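Local structure of Ufm1-specific protease (Caenorhabditis elegans, 5EJJ) at residues F36-K41 against F64-L69; I47-A52 against G77-D82; R357-S362 against G377-H382; S406-N411 against S487-M492. The protein cleaves the peptide bond at the C-terminal glycine of the ubiquitin-like modifier UFM-1 as a thiol protease, and is required to localize a subset of odorant receptors to olfactory cilia. One frame throughout, in Å; residues are numbered along the deposited sequence.

Contact 1. Residues F36-K41 against F64-L69; sequences FVFGRK and FLESSL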
loop_
_atom_site.group_PDB
_atom_site.type_symbol
_atom_site.label_atom_id
_atom_site.label_comp_id
_atom_site.label_asym_id
_atom_site.label_seq_id
_atom_site.Cartn_x
_atom_site.Cartn_y
_atom_site.Cartn_z
ATOM N N PHE A 36 -20.654 3.121 -6.382
ATOM C CA PHE A 36 -20.441 1.928 -7.205
ATOM C C PHE A 36 -19.864 0.737 -6.422
ATOM O O PHE A 36 -19.138 0.914 -5.437
ATOM C CB PHE A 36 -19.550 2.251 -8.405
ATOM C CG PHE A 36 -19.836 3.578 -9.017
ATOM C CD1 PHE A 36 -19.047 4.679 -8.706
ATOM C CD2 PHE A 36 -20.906 3.738 -9.889
ATOM C CE1 PHE A 36 -19.303 5.917 -9.274
ATOM C CE2 PHE A 36 -21.178 4.969 -10.458
ATOM C CZ PHE A 36 -20.372 6.062 -10.153
ATOM N N VAL A 37 -20.188 -0.469 -6.886
ATOM C CA VAL A 37 -19.754 -1.710 -6.251
ATOM C C VAL A 37 -18.919 -2.562 -7.220
ATOM O O VAL A 37 -19.393 -2.988 -8.275
ATOM C CB VAL A 37 -20.972 -2.504 -5.722
ATOM C CG1 VAL A 37 -20.553 -3.765 -5.020
ATOM C CG2 VAL A 37 -21.767 -1.643 -4.797
ATOM N N PHE A 38 -17.661 -2.786 -6.861
ATOM C CA PHE A 38 -16.716 -3.438 -7.744
ATOM C C PHE A 38 -16.344 -4.779 -7.146
ATOM O O PHE A 38 -16.294 -4.922 -5.926
ATOM C CB PHE A 38 -15.477 -2.579 -7.899
ATOM C CG PHE A 38 -15.712 -1.304 -8.640
ATOM C CD1 PHE A 38 -15.774 -1.296 -10.026
ATOM C CD2 PHE A 38 -15.846 -0.108 -7.960
ATOM C CE1 PHE A 38 -15.976 -0.108 -10.735
ATOM C CE2 PHE A 38 -16.046 1.081 -8.643
ATOM C CZ PHE A 38 -16.111 1.088 -10.039
ATOM N N GLY A 39 -16.087 -5.772 -7.992
ATOM C CA GLY A 39 -15.888 -7.102 -7.469
ATOM C C GLY A 39 -15.486 -8.129 -8.489
ATOM O O GLY A 39 -15.340 -7.824 -9.675
ATOM N N ARG A 40 -15.287 -9.351 -8.005
ATOM C CA ARG A 40 -14.965 -10.485 -8.842
ATOM C C ARG A 40 -16.265 -11.195 -9.250
ATOM O O ARG A 40 -16.809 -12.014 -8.504
ATOM C CB ARG A 40 -14.020 -11.417 -8.092
ATOM C CG ARG A 40 -12.695 -10.767 -7.706
ATOM C CD ARG A 40 -11.829 -11.666 -6.802
ATOM N NE ARG A 40 -10.550 -11.021 -6.509
ATOM C CZ ARG A 40 -9.939 -11.050 -5.329
ATOM N NH1 ARG A 40 -10.490 -11.696 -4.312
ATOM N NH2 ARG A 40 -8.768 -10.442 -5.172
ATOM N N LYS A 41 -16.757 -10.854 -10.440
ATOM C CA LYS A 41 -18.081 -11.247 -10.919
ATOM C C LYS A 41 -18.324 -12.736 -10.957
ATOM O O LYS A 41 -19.419 -13.180 -10.680
ATOM C CB LYS A 41 -18.327 -10.670 -12.310
ATOM C CG LYS A 41 -19.768 -10.715 -12.776
ATOM C CD LYS A 41 -19.984 -9.583 -13.763
ATOM C CE LYS A 41 -21.037 -9.882 -14.818
ATOM N NZ LYS A 41 -20.704 -9.095 -16.060
ATOM N N PHE A 64 -13.286 6.020 -14.740
ATOM C CA PHE A 64 -12.000 6.286 -14.109
ATOM C C PHE A 64 -11.716 5.287 -12.989
ATOM O O PHE A 64 -10.606 4.774 -12.877
ATOM C CB PHE A 64 -11.871 7.701 -13.571
ATOM C CG PHE A 64 -10.523 7.969 -12.989
ATOM C CD1 PHE A 64 -9.420 8.187 -13.822
ATOM C CD2 PHE A 64 -10.330 7.946 -11.610
ATOM C CE1 PHE A 64 -8.164 8.417 -13.294
ATOM C CE2 PHE A 64 -9.078 8.173 -11.066
ATOM C CZ PHE A 64 -7.991 8.410 -11.905
ATOM N N LEU A 65 -12.724 5.015 -12.169
ATOM C CA LEU A 65 -12.570 4.071 -11.075
ATOM C C LEU A 65 -12.119 2.718 -11.581
ATOM O O LEU A 65 -11.081 2.224 -11.155
ATOM C CB LEU A 65 -13.861 3.928 -10.265
ATOM C CG LEU A 65 -14.284 5.191 -9.512
ATOM C CD1 LEU A 65 -15.444 4.871 -8.642
ATOM C CD2 LEU A 65 -13.162 5.759 -8.694
ATOM N N GLU A 66 -12.883 2.137 -12.505
ATOM C CA GLU A 66 -12.650 0.772 -12.979
ATOM C C GLU A 66 -11.258 0.623 -13.596
ATOM O O GLU A 66 -10.621 -0.418 -13.442
ATOM C CB GLU A 66 -13.746 0.363 -13.968
ATOM C CG GLU A 66 -13.896 -1.144 -14.257
ATOM C CD GLU A 66 -15.334 -1.499 -14.742
ATOM O OE1 GLU A 66 -15.660 -2.704 -14.955
ATOM O OE2 GLU A 66 -16.150 -0.551 -14.910
ATOM N N SER A 67 -10.761 1.666 -14.250
ATOM C CA SER A 67 -9.467 1.560 -14.899
ATOM C C SER A 67 -8.351 1.544 -13.868
ATOM O O SER A 67 -7.190 1.245 -14.173
ATOM C CB SER A 67 -9.252 2.721 -15.873
ATOM O OG SER A 67 -8.663 3.852 -15.246
ATOM N N SER A 68 -8.700 1.880 -12.637
ATOM C CA SER A 68 -7.705 1.978 -11.587
ATOM C C SER A 68 -7.635 0.758 -10.698
ATOM O O SER A 68 -6.725 0.637 -9.899
ATOM C CB SER A 68 -7.982 3.202 -10.758
ATOM O OG SER A 68 -7.889 4.337 -11.600
ATOM N N LEU A 69 -8.595 -0.144 -10.851
ATOM C CA LEU A 69 -8.649 -1.364 -10.072
ATOM C C LEU A 69 -7.973 -2.512 -10.816
ATOM O O LEU A 69 -7.751 -2.437 -12.025
ATOM C CB LEU A 69 -10.097 -1.701 -9.780
ATOM C CG LEU A 69 -10.827 -0.473 -9.268
ATOM C CD1 LEU A 69 -12.267 -0.792 -9.043
ATOM C CD2 LEU A 69 -10.195 -0.041 -7.987
#
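Phe38 packs on Leu65, Glu66 and Leu69, and Phe36 on Leu65, where strand 33-40 lies against helix 59-68 within the N-terminal MPN domain. The helix links strands 45-53 and 74-81, which run parallel with strand 33-40 between them, so it forms the crossover of a beta-alpha-beta unit and lies over the middle strand. The short segments of strand and helix run 24° apart, with axes 10.4 Å from each other.

The Phe38 ring carries most of the contact. Its CG stands beside the backbone N and anti to the carbonyl carbon (chi1 -68°), which sends the ring toward the helix. Leu69 CD1 sits over one face in a CH-pi contact, 3.7 Å from the centroid of the Phe38 ring. Farther out, Phe38 CE1 lies 4.0 Å from Glu66 CB. Leu65 CB packs on Phe38 CZ at 3.6 Å. Leu65 CD1 lies between the two rings, near Phe38 CE2 and 3.6 Å from Phe36 CD1, and the Leu65 and Phe36 side chains cross at about a right angle.

Glu66 gives only its aliphatic base to the ring. Its extended chain carries the carboxylate off to a salt bridge with Arg62 and a hydrogen bond from Leu75 N. Leu50 of strand 45-53 touches both Phe38 and Leu65, continuing the apolar layer. Phe64 O is gripped from opposite faces of its carbonyl plane, by Ser67 OG at 3.2 Å and Ser68 OG at 3.0 Å.

Contact 2. Residues I47-A52 against G77-D82; sequences IHVLFA and GNLNID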
loop_
_atom_site.group_PDB
_atom_site.type_symbol
_atom_site.label_atom_id
_atom_site.label_comp_id
_atom_site.label_asym_id
_atom_site.label_seq_id
_atom_site.Cartn_x
_atom_site.Cartn_y
_atom_site.Cartn_z
ATOM N N ILE A 47 -15.316 -6.620 -3.859
ATOM C CA ILE A 47 -14.006 -6.268 -3.317
ATOM C C ILE A 47 -13.924 -4.809 -2.884
ATOM O O ILE A 47 -13.272 -4.505 -1.897
ATOM C CB ILE A 47 -12.862 -6.585 -4.308
ATOM C CG1 ILE A 47 -12.873 -8.058 -4.673
ATOM C CG2 ILE A 47 -11.521 -6.252 -3.722
ATOM C CD1 ILE A 47 -12.680 -8.943 -3.515
ATOM N N HIS A 48 -14.568 -3.910 -3.623
ATOM C CA HIS A 48 -14.500 -2.471 -3.346
ATOM C C HIS A 48 -15.882 -1.842 -3.391
ATOM O O HIS A 48 -16.556 -1.907 -4.410
ATOM C CB HIS A 48 -13.660 -1.735 -4.386
ATOM C CG HIS A 48 -12.230 -2.175 -4.457
ATOM N ND1 HIS A 48 -11.329 -1.954 -3.439
ATOM C CD2 HIS A 48 -11.539 -2.787 -5.449
ATOM C CE1 HIS A 48 -10.149 -2.439 -3.786
ATOM N NE2 HIS A 48 -10.248 -2.949 -5.003
ATOM N N VAL A 49 -16.310 -1.221 -2.300
ATOM C CA VAL A 49 -17.511 -0.415 -2.350
ATOM C C VAL A 49 -17.111 1.054 -2.330
ATOM O O VAL A 49 -16.543 1.548 -1.360
ATOM C CB VAL A 49 -18.456 -0.753 -1.213
ATOM C CG1 VAL A 49 -19.672 0.133 -1.286
ATOM C CG2 VAL A 49 -18.867 -2.206 -1.309
ATOM N N LEU A 50 -17.365 1.754 -3.426
ATOM C CA LEU A 50 -16.940 3.146 -3.498
ATOM C C LEU A 50 -18.106 4.131 -3.446
ATOM O O LEU A 50 -18.976 4.134 -4.317
ATOM C CB LEU A 50 -16.066 3.380 -4.715
ATOM C CG LEU A 50 -14.727 2.649 -4.610
ATOM C CD1 LEU A 50 -13.901 2.813 -5.902
ATOM C CD2 LEU A 50 -13.941 3.099 -3.361
ATOM N N PHE A 51 -18.119 4.956 -2.401
ATOM C CA PHE A 51 -19.176 5.937 -2.210
ATOM C C PHE A 51 -18.837 7.256 -2.910
ATOM O O PHE A 51 -17.659 7.622 -3.053
ATOM C CB PHE A 51 -19.410 6.167 -0.716
ATOM C CG PHE A 51 -19.944 4.974 -0.002
ATOM C CD1 PHE A 51 -19.093 4.113 0.661
ATOM C CD2 PHE A 51 -21.295 4.698 -0.003
ATOM C CE1 PHE A 51 -19.586 2.993 1.326
ATOM C CE2 PHE A 51 -21.801 3.568 0.653
ATOM C CZ PHE A 51 -20.946 2.716 1.315
ATOM N N ALA A 52 -19.878 7.965 -3.339
ATOM C CA ALA A 52 -19.719 9.255 -4.006
ATOM C C ALA A 52 -20.966 10.132 -3.872
ATOM O O ALA A 52 -22.102 9.627 -3.896
ATOM C CB ALA A 52 -19.400 9.052 -5.468
ATOM N N GLY A 77 -22.221 -3.862 -9.396
ATOM C CA GLY A 77 -23.467 -3.277 -8.935
ATOM C C GLY A 77 -23.312 -1.844 -8.462
ATOM O O GLY A 77 -22.236 -1.256 -8.563
ATOM N N ASN A 78 -24.395 -1.276 -7.944
ATOM C CA ASN A 78 -24.367 0.057 -7.333
ATOM C C ASN A 78 -25.139 0.056 -6.021
ATOM O O ASN A 78 -25.621 -0.979 -5.558
ATOM C CB ASN A 78 -24.968 1.122 -8.252
ATOM C CG ASN A 78 -26.336 0.703 -8.856
ATOM O OD1 ASN A 78 -27.046 -0.174 -8.330
ATOM N ND2 ASN A 78 -26.692 1.329 -9.980
ATOM N N LEU A 79 -25.276 1.224 -5.419
ATOM C CA LEU A 79 -25.884 1.254 -4.110
ATOM C C LEU A 79 -26.821 2.432 -3.965
ATOM O O LEU A 79 -26.611 3.480 -4.573
ATOM C CB LEU A 79 -24.808 1.237 -3.009
ATOM C CG LEU A 79 -23.892 2.460 -2.882
ATOM C CD1 LEU A 79 -24.439 3.463 -1.886
ATOM C CD2 LEU A 79 -22.491 2.044 -2.492
ATOM N N ASN A 80 -27.860 2.226 -3.158
ATOM C CA ASN A 80 -28.843 3.250 -2.850
ATOM C C ASN A 80 -28.945 3.476 -1.354
ATOM O O ASN A 80 -29.319 2.569 -0.615
ATOM C CB ASN A 80 -30.207 2.825 -3.361
ATOM C CG ASN A 80 -31.137 3.989 -3.514
ATOM O OD1 ASN A 80 -30.816 5.103 -3.085
ATOM N ND2 ASN A 80 -32.297 3.752 -4.136
ATOM N N ILE A 81 -28.620 4.680 -0.905
ATOM C CA ILE A 81 -28.696 4.997 0.517
ATOM C C ILE A 81 -29.977 5.748 0.905
ATOM O O ILE A 81 -30.229 6.860 0.421
ATOM C CB ILE A 81 -27.513 5.845 0.958
ATOM C CG1 ILE A 81 -26.201 5.114 0.717
ATOM C CG2 ILE A 81 -27.641 6.198 2.425
ATOM C CD1 ILE A 81 -25.010 5.896 1.251
ATOM N N ASP A 82 -30.766 5.137 1.788
ATOM C CA ASP A 82 -32.001 5.728 2.298
ATOM C C ASP A 82 -33.027 5.937 1.193
ATOM O O ASP A 82 -33.885 6.801 1.294
ATOM C CB ASP A 82 -31.717 7.049 3.023
ATOM C CG ASP A 82 -31.059 6.846 4.378
ATOM O OD1 ASP A 82 -31.513 5.947 5.130
ATOM O OD2 ASP A 82 -30.099 7.593 4.697
#
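Leu79 meets Val49 and Phe51 across the width of a beta sheet: strands 45-53 and 74-81 are not neighbours but flank strand 33-40 in the MPN domain, the axes of their short segments 8.3 Å apart at closest, at 47°.

The contacts that join the two segments are apolar. Leu79 CD2 is shared, touching Val49 CG1 at 3.6 Å and Phe51 CE2 also at 3.6 Å. It gets there because CG of Leu79 stands between the backbone N and the carbonyl carbon (chi1 67°), and both methyls approach CD2 and CE2 of Phe51 obliquely, from the same side of the ring plane. Ile81 CD1 comes from the other side of that plane, 4.0 Å from Phe51 CE2.

An aromatic contact closes the group from outside: the Phe51 ring meets Tyr15 of helix 8-19 edge-to-face, and Met11 of the same helix touches both Val49 and Phe51. Cutting Phe51 back to alanine is likely to open a gap beside Leu79 and Ile81 and leave Tyr15 without its aromatic mate.

The polar groups bond elsewhere: Phe51 N to Asn327 OD1, the Asn78 amide to Thr94 and Leu88. Between the flanking strands, then, cohesion rests on shape and buried hydrocarbon, while the backbone pairing of each runs through strand 33-40.

Contact 3. Residues R357-S362 against G377-H382; sequences REPHLS and GPYNYH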
loop_
_atom_site.group_PDB
_atom_site.type_symbol
_atom_site.label_atom_id
_atom_site.label_comp_id
_atom_site.label_asym_id
_atom_site.label_seq_id
_atom_site.Cartn_x
_atom_site.Cartn_y
_atom_site.Cartn_z
ATOM N N ARG A 357 11.078 -5.048 3.968
ATOM C CA ARG A 357 9.930 -4.207 4.325
ATOM C C ARG A 357 9.009 -4.991 5.252
ATOM O O ARG A 357 8.578 -6.090 4.912
ATOM C CB ARG A 357 9.185 -3.736 3.068
ATOM C CG ARG A 357 8.023 -2.762 3.291
ATOM C CD ARG A 357 7.203 -2.624 2.000
ATOM N NE ARG A 357 6.148 -1.597 2.005
ATOM C CZ ARG A 357 6.140 -0.515 1.214
ATOM N NH1 ARG A 357 7.141 -0.290 0.354
ATOM N NH2 ARG A 357 5.127 0.350 1.274
ATOM N N GLU A 358 8.746 -4.429 6.430
ATOM C CA GLU A 358 7.869 -5.029 7.444
ATOM C C GLU A 358 8.178 -6.491 7.788
ATOM O O GLU A 358 7.460 -7.394 7.361
ATOM C CB GLU A 358 6.402 -4.869 7.042
ATOM C CG GLU A 358 5.938 -3.410 7.020
ATOM C CD GLU A 358 4.431 -3.250 6.832
ATOM O OE1 GLU A 358 3.976 -3.381 5.667
ATOM O OE2 GLU A 358 3.715 -2.992 7.845
ATOM N N PRO A 359 9.253 -6.731 8.562
ATOM C CA PRO A 359 9.573 -8.101 8.963
ATOM C C PRO A 359 8.558 -8.606 9.956
ATOM O O PRO A 359 8.222 -9.777 9.914
ATOM C CB PRO A 359 10.929 -7.959 9.648
ATOM C CG PRO A 359 11.495 -6.707 9.095
ATOM C CD PRO A 359 10.325 -5.802 8.948
ATOM N N HIS A 360 8.046 -7.738 10.818
ATOM C CA HIS A 360 7.116 -8.197 11.845
ATOM C C HIS A 360 5.849 -8.802 11.250
ATOM O O HIS A 360 5.018 -9.343 11.978
ATOM C CB HIS A 360 6.755 -7.070 12.816
ATOM C CG HIS A 360 5.486 -6.357 12.474
ATOM N ND1 HIS A 360 5.431 -5.335 11.543
ATOM C CD2 HIS A 360 4.224 -6.507 12.943
ATOM C CE1 HIS A 360 4.190 -4.892 11.454
ATOM N NE2 HIS A 360 3.437 -5.587 12.293
ATOM N N LEU A 361 5.702 -8.693 9.928
ATOM C CA LEU A 361 4.553 -9.261 9.227
ATOM C C LEU A 361 4.903 -10.620 8.639
ATOM O O LEU A 361 4.300 -11.062 7.662
ATOM C CB LEU A 361 4.042 -8.324 8.126
ATOM C CG LEU A 361 3.345 -7.023 8.538
ATOM C CD1 LEU A 361 2.822 -6.307 7.314
ATOM C CD2 LEU A 361 2.229 -7.250 9.557
ATOM N N SER A 362 5.891 -11.273 9.242
ATOM C CA SER A 362 6.266 -12.631 8.874
ATOM C C SER A 362 6.285 -13.481 10.136
ATOM O O SER A 362 6.898 -14.538 10.169
ATOM C CB SER A 362 7.638 -12.658 8.190
ATOM O OG SER A 362 7.752 -11.645 7.201
ATOM N N GLY A 377 1.963 2.096 9.931
ATOM C CA GLY A 377 2.246 1.860 8.519
ATOM C C GLY A 377 3.374 0.869 8.266
ATOM O O GLY A 377 3.662 0.029 9.117
ATOM N N PRO A 378 4.014 0.942 7.085
ATOM C CA PRO A 378 5.225 0.158 6.764
ATOM C C PRO A 378 6.562 0.870 7.109
ATOM O O PRO A 378 6.583 2.090 7.262
ATOM C CB PRO A 378 5.116 -0.014 5.245
ATOM C CG PRO A 378 4.530 1.269 4.814
ATOM C CD PRO A 378 3.492 1.628 5.891
ATOM N N TYR A 379 7.649 0.102 7.190
ATOM C CA TYR A 379 8.986 0.603 7.522
ATOM C C TYR A 379 9.990 -0.402 6.948
ATOM O O TYR A 379 9.592 -1.485 6.525
ATOM C CB TYR A 379 9.162 0.663 9.049
ATOM C CG TYR A 379 8.933 -0.691 9.672
ATOM C CD1 TYR A 379 9.975 -1.589 9.831
ATOM C CD2 TYR A 379 7.659 -1.096 10.034
ATOM C CE1 TYR A 379 9.762 -2.838 10.351
ATOM C CE2 TYR A 379 7.429 -2.350 10.563
ATOM C CZ TYR A 379 8.484 -3.224 10.719
ATOM O OH TYR A 379 8.258 -4.482 11.243
ATOM N N ASN A 380 11.282 -0.071 6.958
ATOM C CA ASN A 380 12.326 -1.061 6.638
ATOM C C ASN A 380 13.140 -1.480 7.861
ATOM O O ASN A 380 13.122 -0.814 8.892
ATOM C CB ASN A 380 13.289 -0.566 5.554
ATOM C CG ASN A 380 12.677 -0.586 4.168
ATOM O OD1 ASN A 380 12.023 -1.561 3.776
ATOM N ND2 ASN A 380 12.881 0.502 3.414
ATOM N N TYR A 381 13.868 -2.583 7.727
ATOM C CA TYR A 381 14.696 -3.105 8.806
ATOM C C TYR A 381 16.158 -2.771 8.547
ATOM O O TYR A 381 16.794 -3.401 7.707
ATOM C CB TYR A 381 14.531 -4.620 8.885
ATOM C CG TYR A 381 15.284 -5.291 10.012
ATOM C CD1 TYR A 381 15.760 -4.561 11.095
ATOM C CD2 TYR A 381 15.520 -6.661 9.990
ATOM C CE1 TYR A 381 16.453 -5.171 12.118
ATOM C CE2 TYR A 381 16.204 -7.280 11.008
ATOM C CZ TYR A 381 16.671 -6.533 12.071
ATOM O OH TYR A 381 17.359 -7.151 13.092
ATOM N N HIS A 382 16.687 -1.785 9.267
ATOM C CA HIS A 382 18.114 -1.482 9.215
ATOM C C HIS A 382 18.828 -2.086 10.422
ATOM O O HIS A 382 18.232 -2.262 11.489
ATOM C CB HIS A 382 18.356 0.022 9.185
ATOM C CG HIS A 382 17.608 0.733 8.104
ATOM N ND1 HIS A 382 18.243 1.389 7.069
ATOM C CD2 HIS A 382 16.281 0.907 7.903
ATOM C CE1 HIS A 382 17.339 1.938 6.279
ATOM N NE2 HIS A 382 16.139 1.657 6.759
#
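The Tyr379 ring has Glu358 CA over one face, 4.2 Å from its centroid in a CH-pi contact, and at its edge, in plane, His360 ND1. The two rings meet rim to rim with planes 22° apart, and Leu361 CG lies over one face of the imidazole. Pro359 CD leans obliquely on Tyr379, while Pro359 CG rests on Tyr381 CB at 3.7 Å. This is a junction of two loops, on either side of strand 371-374 in sequence, where 377-382 belongs to the peptidase C78 (clan CA) fold; a single beta bridge between Arg357 and Asn380 pins them.

Tyr379 OH takes the N-H of His360, with His360 N to Tyr379 OH 3.3 Å. It shares a second hydrogen bond with His360 ND1, 3.0 Å from Tyr379 OH, in which either partner may donate. With chi1 of 57°, Tyr379 CG sits between its backbone N and carbonyl carbon, which folds the ring back over the other loop. Beside the bridge, Glu358 N gives a fairly straight bond to Tyr379 O at 3.1 Å.

Tyr381 turns its hydroxyl to Asp520 O, the backbone of a residue that is probably catalytic. At the far end, the extended Arg357 lies alongside Pro378, with Arg357 NH2 3.7 Å from Pro378 CG.

Contact 4. Residues S406-N411 against S487-M492; sequences SWFILN and SGTPVM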
loop_
_atom_site.group_PDB
_atom_site.type_symbol
_atom_site.label_atom_id
_atom_site.label_comp_id
_atom_site.label_asym_id
_atom_site.label_seq_id
_atom_site.Cartn_x
_atom_site.Cartn_y
_atom_site.Cartn_z
ATOM N N SER A 406 13.026 5.372 7.699
ATOM C CA SER A 406 12.403 4.642 6.611
ATOM C C SER A 406 10.882 4.656 6.749
ATOM O O SER A 406 10.162 4.733 5.751
ATOM C CB SER A 406 12.935 3.215 6.550
ATOM O OG SER A 406 12.280 2.386 7.490
ATOM N N TRP A 407 10.388 4.611 7.979
ATOM C CA TRP A 407 8.946 4.672 8.181
ATOM C C TRP A 407 8.400 5.976 7.638
ATOM O O TRP A 407 7.309 6.004 7.087
ATOM C CB TRP A 407 8.571 4.511 9.650
ATOM C CG TRP A 407 7.105 4.527 9.943
ATOM C CD1 TRP A 407 6.334 3.457 10.247
ATOM C CD2 TRP A 407 6.238 5.673 9.996
ATOM N NE1 TRP A 407 5.035 3.853 10.475
ATOM C CE2 TRP A 407 4.952 5.210 10.323
ATOM C CE3 TRP A 407 6.419 7.042 9.792
ATOM C CZ2 TRP A 407 3.863 6.063 10.452
ATOM C CZ3 TRP A 407 5.318 7.888 9.919
ATOM C CH2 TRP A 407 4.067 7.396 10.249
ATOM N N PHE A 408 9.154 7.060 7.776
ATOM C CA PHE A 408 8.672 8.356 7.297
ATOM C C PHE A 408 8.640 8.515 5.757
ATOM O O PHE A 408 7.833 9.299 5.225
ATOM C CB PHE A 408 9.398 9.518 7.996
ATOM C CG PHE A 408 8.821 9.862 9.345
ATOM C CD1 PHE A 408 9.340 9.295 10.503
ATOM C CD2 PHE A 408 7.741 10.738 9.452
ATOM C CE1 PHE A 408 8.794 9.600 11.741
ATOM C CE2 PHE A 408 7.184 11.047 10.690
ATOM C CZ PHE A 408 7.707 10.474 11.834
ATOM N N ILE A 409 9.485 7.785 5.035
ATOM C CA ILE A 409 9.333 7.820 3.591
ATOM C C ILE A 409 8.244 6.850 3.147
ATOM O O ILE A 409 7.286 7.245 2.466
ATOM C CB ILE A 409 10.656 7.663 2.809
ATOM C CG1 ILE A 409 11.462 6.469 3.287
ATOM C CG2 ILE A 409 11.527 8.910 2.987
ATOM C CD1 ILE A 409 12.982 6.692 3.117
ATOM N N LEU A 410 8.326 5.606 3.607
ATOM C CA LEU A 410 7.328 4.594 3.251
ATOM C C LEU A 410 5.895 4.972 3.637
ATOM O O LEU A 410 4.956 4.229 3.334
ATOM C CB LEU A 410 7.693 3.240 3.851
ATOM C CG LEU A 410 8.543 2.385 2.910
ATOM C CD1 LEU A 410 9.630 3.215 2.284
ATOM C CD2 LEU A 410 9.156 1.190 3.608
ATOM N N ASN A 411 5.723 6.120 4.293
ATOM C CA ASN A 411 4.407 6.557 4.741
ATOM C C ASN A 411 4.003 7.906 4.184
ATOM O O ASN A 411 2.925 8.423 4.508
ATOM C CB ASN A 411 4.306 6.512 6.255
ATOM C CG ASN A 411 4.083 5.093 6.769
ATOM O OD1 ASN A 411 2.955 4.707 7.103
ATOM N ND2 ASN A 411 5.153 4.296 6.800
ATOM N N SER A 487 -0.037 7.945 16.822
ATOM C CA SER A 487 1.089 8.340 16.007
ATOM C C SER A 487 1.571 7.134 15.197
ATOM O O SER A 487 2.049 7.278 14.073
ATOM C CB SER A 487 2.198 8.923 16.892
ATOM O OG SER A 487 1.711 10.031 17.640
ATOM N N GLY A 488 1.425 5.945 15.775
ATOM C CA GLY A 488 1.739 4.698 15.098
ATOM C C GLY A 488 3.117 4.542 14.477
ATOM O O GLY A 488 3.290 3.748 13.561
ATOM N N THR A 489 4.097 5.290 14.975
ATOM C CA THR A 489 5.484 5.206 14.502
ATOM C C THR A 489 6.325 4.223 15.305
ATOM O O THR A 489 6.014 3.943 16.467
ATOM C CB THR A 489 6.146 6.554 14.619
ATOM O OG1 THR A 489 5.871 7.086 15.927
ATOM C CG2 THR A 489 5.580 7.488 13.572
ATOM N N PRO A 490 7.398 3.695 14.699
ATOM C CA PRO A 490 8.208 2.778 15.503
ATOM C C PRO A 490 8.848 3.573 16.637
ATOM O O PRO A 490 9.094 4.780 16.504
ATOM C CB PRO A 490 9.276 2.272 14.524
ATOM C CG PRO A 490 8.841 2.740 13.161
ATOM C CD PRO A 490 8.007 3.965 13.389
ATOM N N VAL A 491 9.083 2.904 17.759
ATOM C CA VAL A 491 9.584 3.567 18.955
ATOM C C VAL A 491 11.020 3.150 19.214
ATOM O O VAL A 491 11.338 1.953 19.223
ATOM C CB VAL A 491 8.702 3.227 20.172
ATOM C CG1 VAL A 491 9.402 3.558 21.469
ATOM C CG2 VAL A 491 7.380 3.967 20.068
ATOM N N MET A 492 11.893 4.139 19.391
ATOM C CA MET A 492 13.243 3.833 19.820
ATOM C C MET A 492 13.314 3.835 21.339
ATOM O O MET A 492 13.009 4.841 22.006
ATOM C CB MET A 492 14.270 4.789 19.231
ATOM C CG MET A 492 15.688 4.559 19.780
ATOM S SD MET A 492 16.175 5.554 21.235
ATOM C CE MET A 492 17.849 4.954 21.438
#
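Trp407 lies flat against Thr489 and Pro490, presenting one face of its indole to both. Thr489 CG2 stands 3.6 Å from the centroid of the Trp407 six-membered ring and 10° off the normal. Pro490 CD sits less squarely, 3.9 Å from the centroid of the Trp407 five-membered ring. The methyl and the proline ring thus split the two halves of the indole between them as a pair of CH-pi contacts. Swinging CG anti to the backbone N (chi1 -179°) carries the indole off the helix to reach them.

The opposite face is occupied by Asn411 ND2, whose amide also donates to Trp407 O at 2.8 Å, in the carbonyl plane and on a lone pair, though bent, 138° at the hydrogen. Phe408 stands at the indole's edge and turns its own face to it, with Trp407 CE3 above the centre of the phenyl ring. Phe408 CZ then touches Thr489 CG2 at 4.1 Å, while Thr489 OG1 turns away to Pro557 O.

With a serine in place of Trp407, Thr489 CG2 and Pro490 CD would probably face a gap and Asn411 would lose the ring it lies on.

The contact seats the C-terminal end of helix 396-409, which begins at the inferred catalytic Cys396, against the approach to strand 491-494 of the protease sheet. Joined through CH groups on an aromatic face, helix and sheet depend here on close fit and buried apolar surface.

From the N terminus, strand 33-40 is laid down first, and contact 1 closes when helix 59-68 returns over it. Contact 2 opens inside that loop, at 47-52, and closes beyond it at 77-82, so the two cross; they touch, with Phe36 and Leu50 joined by a probable backbone hydrogen bond, and cover opposite sides of one sheet. Much later, contact 3 closes a short loop around strand 371-374. Contact 4 follows in series, spanning 76 residues to bring helix 396-409 to the protease sheet. Contacts 3 and 4 also touch, with a probable hydrogen bond between Asn380 N and Ser406 OG. The two pairs lie on opposite sides of the chain's centre, contact centres 30 to 34 Å apart.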